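Local coordinates for capsular polysaccharide export system protein KpsC (PDB 6MGD) that transfers Kdo sugars in beta(2,7) linkage, probably building the conserved glycolipid anchor of Gram-negative bacterial capsules, at residues G72-I77 / F316-L321; P298-L303 / E312-E317. All coordinates share one frame; numbering follows the deposited sequence.

Interaction 1: G72-I77 / F316-L321; sequences GFIRSI and FELVNL
Ile-74 and Arg-75, in the turn that follows strand 64-71, meet segment 316-321 at a single side chain, Leu-318. Just ahead of them Phe-73 faces the other way, stacked on Phe-264 and edge-to-face with Tyr-97. Ile-74 then turns toward the helix. With CG1 beside the backbone N (chi1 -82°), its CG2 methyl is left anti to that nitrogen, and this methyl touches CD2 of Leu-318 at 4.1 Å. Ile-74 also touches Leu-294 of helix 286-296 and, on helix 311-322, Ala-311 and Ile-315. At Arg-75 the backbone takes over: its CA lies 4.5 Å from CD2 of Leu-318, while the guanidinium runs off away from the helix. Leu-318 also leans on Leu-79, farther along the same loop. One turn of the helix is tied by Asn-320, whose ND2 reaches the O of Phe-316 at 2.8 Å, from the opposite face of that carbonyl to the one its own backbone N uses. Between the segments themselves the contact is wholly apolar and loosely spaced, so the loop is probably seated on the helix by van der Waals contact and exclusion of water, with no directional bond between the segments.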
ATOM      1  N   GLY A  72       0.897  -3.243   7.088  1.00 58.69           N
ATOM      2  CA  GLY A  72      -0.432  -3.516   6.589  1.00 60.06           C
ATOM      3  C   GLY A  72      -1.076  -2.285   5.980  1.00 62.29           C
ATOM      4  O   GLY A  72      -0.510  -1.194   5.923  1.00 62.92           O
ATOM      5  N   PHE A  73      -2.307  -2.478   5.510  1.00 64.09           N
ATOM      6  CA  PHE A  73      -3.073  -1.380   4.937  1.00 66.95           C
ATOM      7  C   PHE A  73      -3.977  -0.695   5.952  1.00 71.95           C
ATOM      8  O   PHE A  73      -4.143   0.528   5.890  1.00 74.79           O
ATOM      9  CB  PHE A  73      -3.916  -1.883   3.762  1.00 67.00           C
ATOM     10  CG  PHE A  73      -3.108  -2.365   2.594  1.00 63.46           C
ATOM     11  CD1 PHE A  73      -1.930  -1.729   2.236  1.00 61.59           C
ATOM     12  CD2 PHE A  73      -3.525  -3.459   1.852  1.00 62.81           C
ATOM     13  CE1 PHE A  73      -1.184  -2.173   1.156  1.00 59.20           C
ATOM     14  CE2 PHE A  73      -2.785  -3.907   0.773  1.00 60.51           C
ATOM     15  CZ  PHE A  73      -1.613  -3.264   0.425  1.00 58.73           C
ATOM     16  N   ILE A  74      -4.558  -1.447   6.889  1.00 73.81           N
ATOM     17  CA  ILE A  74      -5.536  -0.872   7.812  1.00 79.63           C
ATOM     18  C   ILE A  74      -4.855  -0.000   8.860  1.00 81.85           C
ATOM     19  O   ILE A  74      -5.372   1.061   9.233  1.00 86.78           O
ATOM     20  CB  ILE A  74      -6.380  -1.988   8.454  1.00 81.81           C
ATOM     21  CG1 ILE A  74      -7.507  -2.394   7.506  1.00 82.80           C
ATOM     22  CG2 ILE A  74      -6.944  -1.548   9.798  1.00 87.98           C
ATOM     23  CD1 ILE A  74      -8.449  -3.418   8.084  1.00 86.07           C
ATOM     24  N   ARG A  75      -3.682  -0.416   9.337  1.00 79.38           N
ATOM     25  CA  ARG A  75      -2.906   0.381  10.281  1.00 82.52           C
ATOM     26  C   ARG A  75      -2.620   1.799   9.780  1.00 84.01           C
ATOM     27  O   ARG A  75      -2.171   2.635  10.569  1.00 88.11           O
ATOM     28  CB  ARG A  75      -1.599  -0.365  10.589  1.00 79.64           C
ATOM     29  CG  ARG A  75      -0.727   0.244  11.671  1.00 84.98           C
ATOM     30  CD  ARG A  75       0.506   0.882  11.063  1.00 84.04           C
ATOM     31  NE  ARG A  75       1.013   1.981  11.877  1.00 90.83           N
ATOM     32  CZ  ARG A  75       1.919   2.859  11.461  1.00 91.23           C
ATOM     33  NH1 ARG A  75       2.322   3.831  12.267  1.00 97.23           N
ATOM     34  NH2 ARG A  75       2.420   2.767  10.236  1.00 85.90           N
ATOM     35  N   SER A  76      -2.915   2.105   8.515  1.00 83.71           N
ATOM     36  CA  SER A  76      -2.421   3.329   7.891  1.00 83.39           C
ATOM     37  C   SER A  76      -3.500   4.232   7.300  1.00 88.09           C
ATOM     38  O   SER A  76      -3.280   5.440   7.159  1.00 90.57           O
ATOM     39  CB  SER A  76      -1.426   2.979   6.780  1.00 77.22           C
ATOM     40  OG  SER A  76      -0.101   2.890   7.270  1.00 74.91           O
ATOM     41  N   ILE A  77      -4.656   3.675   6.937  1.00 86.20           N
ATOM     42  CA  ILE A  77      -5.593   4.391   6.072  1.00 89.27           C
ATOM     43  C   ILE A  77      -6.690   5.118   6.843  1.00 96.43           C
ATOM     44  O   ILE A  77      -7.881   4.874   6.620  1.00101.31           O
ATOM     45  CB  ILE A  77      -6.221   3.439   5.035  1.00 86.54           C
ATOM     46  CG1 ILE A  77      -6.820   2.198   5.707  1.00 86.19           C
ATOM     47  CG2 ILE A  77      -5.201   3.047   3.980  1.00 81.08           C
ATOM     48  CD1 ILE A  77      -7.580   1.308   4.745  1.00 84.98           C
ATOM     49  N   PHE A 316     -12.100  -2.759  14.947  1.00 53.27           N
ATOM     50  CA  PHE A 316     -12.744  -2.564  16.242  1.00 57.51           C
ATOM     51  C   PHE A 316     -11.724  -2.229  17.323  1.00 57.13           C
ATOM     52  O   PHE A 316     -11.995  -1.409  18.209  1.00 58.02           O
ATOM     53  CB  PHE A 316     -13.537  -3.813  16.631  1.00 60.89           C
ATOM     54  CG  PHE A 316     -14.710  -4.094  15.736  1.00 61.94           C
ATOM     55  CD1 PHE A 316     -15.391  -3.060  15.115  1.00 61.06           C
ATOM     56  CD2 PHE A 316     -15.134  -5.396  15.518  1.00 62.88           C
ATOM     57  CE1 PHE A 316     -16.472  -3.319  14.292  1.00 61.11           C
ATOM     58  CE2 PHE A 316     -16.214  -5.661  14.697  1.00 62.74           C
ATOM     59  CZ  PHE A 316     -16.884  -4.622  14.083  1.00 61.96           C
ATOM     60  N   GLU A 317     -10.545  -2.854  17.268  1.00 57.18           N
ATOM     61  CA  GLU A 317      -9.519  -2.572  18.267  1.00 57.61           C
ATOM     62  C   GLU A 317      -8.964  -1.163  18.106  1.00 57.12           C
ATOM     63  O   GLU A 317      -8.767  -0.452  19.098  1.00 60.39           O
ATOM     64  CB  GLU A 317      -8.399  -3.608  18.179  1.00 56.00           C
ATOM     65  CG  GLU A 317      -8.381  -4.575  19.346  1.00 58.54           C
ATOM     66  CD  GLU A 317      -7.300  -5.629  19.224  1.00 56.91           C
ATOM     67  OE1 GLU A 317      -6.117  -5.264  19.053  1.00 54.97           O
ATOM     68  OE2 GLU A 317      -7.641  -6.827  19.294  1.00 57.57           O
ATOM     69  N   LEU A 318      -8.705  -0.743  16.866  1.00 57.94           N
ATOM     70  CA  LEU A 318      -8.223   0.614  16.627  1.00 57.43           C
ATOM     71  C   LEU A 318      -9.305   1.637  16.934  1.00 58.99           C
ATOM     72  O   LEU A 318      -9.016   2.734  17.426  1.00 59.28           O
ATOM     73  CB  LEU A 318      -7.751   0.753  15.179  1.00 55.50           C
ATOM     74  CG  LEU A 318      -6.256   0.614  14.892  1.00 53.25           C
ATOM     75  CD1 LEU A 318      -5.585  -0.313  15.885  1.00 54.05           C
ATOM     76  CD2 LEU A 318      -6.051   0.110  13.475  1.00 51.25           C
ATOM     77  N   VAL A 319     -10.559   1.290  16.648  1.00 58.85           N
ATOM     78  CA  VAL A 319     -11.670   2.185  16.938  1.00 60.50           C
ATOM     79  C   VAL A 319     -11.857   2.341  18.446  1.00 63.34           C
ATOM     80  O   VAL A 319     -12.061   3.453  18.947  1.00 64.91           O
ATOM     81  CB  VAL A 319     -12.941   1.668  16.241  1.00 62.14           C
ATOM     82  CG1 VAL A 319     -14.133   2.218  16.892  1.00 66.38           C
ATOM     83  CG2 VAL A 319     -12.954   2.081  14.784  1.00 60.19           C
ATOM     84  N   ASN A 320     -11.775   1.241  19.194  1.00 59.89           N
ATOM     85  CA  ASN A 320     -11.852   1.313  20.649  1.00 63.05           C
ATOM     86  C   ASN A 320     -10.568   1.826  21.289  1.00 63.54           C
ATOM     87  O   ASN A 320     -10.539   2.022  22.510  1.00 66.08           O
ATOM     88  CB  ASN A 320     -12.209  -0.058  21.231  1.00 63.20           C
ATOM     89  CG  ASN A 320     -13.687  -0.374  21.109  1.00 63.55           C
ATOM     90  OD1 ASN A 320     -14.508   0.139  21.871  1.00 66.54           O
ATOM     91  ND2 ASN A 320     -14.035  -1.221  20.148  1.00 60.37           N
ATOM     92  N   LEU A 321      -9.511   2.049  20.505  1.00 64.03           N
ATOM     93  CA  LEU A 321      -8.283   2.609  21.055  1.00 65.83           C
ATOM     94  C   LEU A 321      -8.336   4.127  21.156  1.00 68.77           C
ATOM     95  O   LEU A 321      -7.770   4.699  22.093  1.00 69.91           O
ATOM     96  CB  LEU A 321      -7.081   2.193  20.206  1.00 64.58           C
ATOM     97  CG  LEU A 321      -6.091   1.218  20.846  1.00 67.52           C
ATOM     98  CD1 LEU A 321      -4.845   1.090  19.988  1.00 66.83           C
ATOM     99  CD2 LEU A 321      -5.730   1.658  22.256  1.00 72.08           C
TER

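Interaction 2: P298-L303 / E312-E317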
ATOM      1  N   PRO A 298      -3.266  -9.295   3.983  1.00 47.67           N
ATOM      2  CA  PRO A 298      -2.450  -9.008   5.163  1.00 46.51           C
ATOM      3  C   PRO A 298      -2.858  -9.839   6.372  1.00 47.05           C
ATOM      4  O   PRO A 298      -3.991 -10.309   6.493  1.00 47.25           O
ATOM      5  CB  PRO A 298      -2.718  -7.515   5.418  1.00 44.14           C
ATOM      6  CG  PRO A 298      -3.921  -7.151   4.548  1.00 42.46           C
ATOM      7  CD  PRO A 298      -4.448  -8.420   3.956  1.00 44.13           C
ATOM      8  N   MET A 299      -1.895 -10.018   7.269  1.00 46.33           N
ATOM      9  CA  MET A 299      -2.150 -10.636   8.559  1.00 49.04           C
ATOM     10  C   MET A 299      -2.631  -9.585   9.556  1.00 47.00           C
ATOM     11  O   MET A 299      -2.404  -8.385   9.388  1.00 44.76           O
ATOM     12  CB  MET A 299      -0.891 -11.328   9.090  1.00 51.33           C
ATOM     13  CG  MET A 299      -0.416 -12.494   8.243  1.00 53.57           C
ATOM     14  SD  MET A 299       1.139 -13.209   8.820  1.00 56.59           S
ATOM     15  CE  MET A 299       2.251 -11.824   8.595  1.00 54.73           C
ATOM     16  N   TYR A 300      -3.313 -10.053  10.598  1.00 52.29           N
ATOM     17  CA  TYR A 300      -3.786  -9.183  11.668  1.00 49.43           C
ATOM     18  C   TYR A 300      -3.583  -9.887  13.001  1.00 51.41           C
ATOM     19  O   TYR A 300      -4.043 -11.018  13.182  1.00 53.37           O
ATOM     20  CB  TYR A 300      -5.264  -8.813  11.488  1.00 47.63           C
ATOM     21  CG  TYR A 300      -5.578  -8.052  10.216  1.00 46.24           C
ATOM     22  CD1 TYR A 300      -6.010  -8.716   9.074  1.00 46.48           C
ATOM     23  CD2 TYR A 300      -5.454  -6.668  10.162  1.00 45.21           C
ATOM     24  CE1 TYR A 300      -6.304  -8.025   7.911  1.00 44.61           C
ATOM     25  CE2 TYR A 300      -5.746  -5.967   9.002  1.00 44.28           C
ATOM     26  CZ  TYR A 300      -6.170  -6.652   7.880  1.00 44.00           C
ATOM     27  OH  TYR A 300      -6.459  -5.960   6.722  1.00 42.13           O
ATOM     28  N   VAL A 301      -2.896  -9.220  13.925  1.00 49.70           N
ATOM     29  CA  VAL A 301      -2.659  -9.739  15.268  1.00 52.20           C
ATOM     30  C   VAL A 301      -3.165  -8.717  16.274  1.00 51.75           C
ATOM     31  O   VAL A 301      -2.853  -7.526  16.165  1.00 51.36           O
ATOM     32  CB  VAL A 301      -1.168 -10.050  15.510  1.00 52.86           C
ATOM     33  CG1 VAL A 301      -0.901 -10.267  16.995  1.00 54.17           C
ATOM     34  CG2 VAL A 301      -0.749 -11.274  14.712  1.00 52.73           C
ATOM     35  N   SER A 302      -3.944  -9.183  17.247  1.00 54.97           N
ATOM     36  CA  SER A 302      -4.525  -8.296  18.246  1.00 54.73           C
ATOM     37  C   SER A 302      -3.443  -7.601  19.064  1.00 54.58           C
ATOM     38  O   SER A 302      -2.451  -8.216  19.464  1.00 56.17           O
ATOM     39  CB  SER A 302      -5.449  -9.085  19.174  1.00 57.23           C
ATOM     40  OG  SER A 302      -5.849  -8.297  20.280  1.00 59.28           O
ATOM     41  N   LEU A 303      -3.645  -6.307  19.320  1.00 56.71           N
ATOM     42  CA  LEU A 303      -2.714  -5.562  20.158  1.00 57.63           C
ATOM     43  C   LEU A 303      -2.855  -5.911  21.633  1.00 61.37           C
ATOM     44  O   LEU A 303      -1.921  -5.669  22.405  1.00 62.41           O
ATOM     45  CB  LEU A 303      -2.921  -4.058  19.974  1.00 56.39           C
ATOM     46  CG  LEU A 303      -2.780  -3.471  18.570  1.00 52.92           C
ATOM     47  CD1 LEU A 303      -3.158  -1.998  18.578  1.00 52.70           C
ATOM     48  CD2 LEU A 303      -1.366  -3.658  18.042  1.00 51.28           C
ATOM     49  N   GLU A 312     -11.919  -7.051  10.568  1.00 53.74           N
ATOM     50  CA  GLU A 312     -12.963  -6.312  11.269  1.00 54.40           C
ATOM     51  C   GLU A 312     -12.614  -6.135  12.742  1.00 53.57           C
ATOM     52  O   GLU A 312     -12.783  -5.044  13.300  1.00 53.02           O
ATOM     53  CB  GLU A 312     -14.306  -7.025  11.111  1.00 58.39           C
ATOM     54  CG  GLU A 312     -14.698  -7.306   9.665  1.00 58.28           C
ATOM     55  CD  GLU A 312     -14.186  -8.643   9.164  1.00 58.17           C
ATOM     56  OE1 GLU A 312     -15.019  -9.497   8.796  1.00 60.22           O
ATOM     57  OE2 GLU A 312     -12.953  -8.846   9.148  1.00 56.19           O
ATOM     58  N   GLU A 313     -12.122  -7.197  13.385  1.00 53.83           N
ATOM     59  CA  GLU A 313     -11.702  -7.089  14.779  1.00 53.72           C
ATOM     60  C   GLU A 313     -10.514  -6.147  14.928  1.00 50.27           C
ATOM     61  O   GLU A 313     -10.361  -5.500  15.972  1.00 50.57           O
ATOM     62  CB  GLU A 313     -11.366  -8.476  15.331  1.00 55.86           C
ATOM     63  CG  GLU A 313     -12.568  -9.413  15.403  1.00 57.85           C
ATOM     64  CD  GLU A 313     -12.194 -10.838  15.775  1.00 57.53           C
ATOM     65  OE1 GLU A 313     -11.342 -11.434  15.084  1.00 55.14           O
ATOM     66  OE2 GLU A 313     -12.754 -11.364  16.761  1.00 59.86           O
ATOM     67  N   ALA A 314      -9.667  -6.054  13.900  1.00 52.79           N
ATOM     68  CA  ALA A 314      -8.568  -5.097  13.932  1.00 50.82           C
ATOM     69  C   ALA A 314      -9.087  -3.665  13.896  1.00 51.22           C
ATOM     70  O   ALA A 314      -8.565  -2.790  14.598  1.00 50.13           O
ATOM     71  CB  ALA A 314      -7.614  -5.350  12.763  1.00 47.89           C
ATOM     72  N   ILE A 315     -10.111  -3.407  13.082  1.00 51.02           N
ATOM     73  CA  ILE A 315     -10.712  -2.079  13.054  1.00 53.00           C
ATOM     74  C   ILE A 315     -11.389  -1.776  14.383  1.00 55.98           C
ATOM     75  O   ILE A 315     -11.266  -0.668  14.917  1.00 55.92           O
ATOM     76  CB  ILE A 315     -11.690  -1.961  11.872  1.00 54.39           C
ATOM     77  CG1 ILE A 315     -10.931  -2.042  10.547  1.00 52.49           C
ATOM     78  CG2 ILE A 315     -12.493  -0.669  11.966  1.00 56.25           C
ATOM     79  CD1 ILE A 315     -11.815  -1.935   9.326  1.00 53.25           C
ATOM     80  N   PHE A 316     -12.100  -2.759  14.947  1.00 53.27           N
ATOM     81  CA  PHE A 316     -12.744  -2.564  16.242  1.00 57.51           C
ATOM     82  C   PHE A 316     -11.724  -2.229  17.323  1.00 57.13           C
ATOM     83  O   PHE A 316     -11.995  -1.409  18.209  1.00 58.02           O
ATOM     84  CB  PHE A 316     -13.537  -3.813  16.631  1.00 60.89           C
ATOM     85  CG  PHE A 316     -14.710  -4.094  15.736  1.00 61.94           C
ATOM     86  CD1 PHE A 316     -15.391  -3.060  15.115  1.00 61.06           C
ATOM     87  CD2 PHE A 316     -15.134  -5.396  15.518  1.00 62.88           C
ATOM     88  CE1 PHE A 316     -16.472  -3.319  14.292  1.00 61.11           C
ATOM     89  CE2 PHE A 316     -16.214  -5.661  14.697  1.00 62.74           C
ATOM     90  CZ  PHE A 316     -16.884  -4.622  14.083  1.00 61.96           C
ATOM     91  N   GLU A 317     -10.545  -2.854  17.268  1.00 57.18           N
ATOM     92  CA  GLU A 317      -9.519  -2.572  18.267  1.00 57.61           C
ATOM     93  C   GLU A 317      -8.964  -1.163  18.106  1.00 57.12           C
ATOM     94  O   GLU A 317      -8.767  -0.452  19.098  1.00 60.39           O
ATOM     95  CB  GLU A 317      -8.399  -3.608  18.179  1.00 56.00           C
ATOM     96  CG  GLU A 317      -8.381  -4.575  19.346  1.00 58.54           C
ATOM     97  CD  GLU A 317      -7.300  -5.629  19.224  1.00 56.91           C
ATOM     98  OE1 GLU A 317      -6.117  -5.264  19.053  1.00 54.97           O
ATOM     99  OE2 GLU A 317      -7.641  -6.827  19.294  1.00 57.57           O
TER
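Strand 298-300 and the loop after it run past segment 312-317 of helix 311-322 with the backbones closest at Tyr-300 and Ala-314, whose CA atoms are 6.7 Å apart. The tyrosine side chain points at the helix, and its CD2 meets the CB of Ala-314 at 3.6 Å, the methyl approaching the ring obliquely. The small alanine lets the ring come this near, and its methyl also touches Ile-87. A chi1 of -61° sets the ring anti to the carbonyl carbon, and from there the hydroxyl reaches out to bond the O of Leu-294 near the end of helix 286-296.

This is the outer edge of the mixed sheet that holds the N-terminal strands: 298-300 is its last strand, pairing antiparallel with 88-92. In the two-domain GT-B fold the end of the chain commonly crosses back to the N-terminal domain, and helix 311-322 packing on this edge is consistent with that.

Beyond the strand the chemistry turns polar. Glu-317, extended beyond CG, presents its carboxylate to Ser-302 and Leu-303. OE1 takes the N-H of Leu-303 on its syn lone pair, at 2.7 Å and an angle of 151°. OE2 accepts from the OG of Ser-302, also on the syn side but 28° out of the carboxylate plane, at 2.5 Å. With both oxygens held, the carboxylate is hindered from rotating. The same OG receives the N-H of Ile-304 in an ST turn, so the serine links carboxylate and loop. Replacing Glu-317 by an alanine is likely to leave the N-H of Leu-303 and the hydroxyl of Ser-302 without this acceptor and let the loop shift from the helix. Leu-303 crosses the glutamate at a slant, its CB 3.5 Å from OE1 of Glu-317, and its side chain runs on toward Leu-318 and Leu-321.

In the fold
Both contacts use helix 311-322, gripping it through different residues, and their centres are about 7 Å apart. Interaction 2 is the more deeply buried and the larger, 189 Å² against 72 Å² for the partly buried interaction 1. It joins the helix to the edge strand of the mixed sheet and the loop beyond, combining apolar contact with directional bonds to a carboxylate; interaction 1 sets the helix against the 72-77 turn by aliphatic contact alone. The two merge through Ile-74, whose CD1 lies 3.5 Å from the OH of Tyr-300, and through Leu-318, which packs on Leu-303. Strand, turn and helix thus meet in one neighbourhood, mostly apolar but with the Glu-317 bonds at one place.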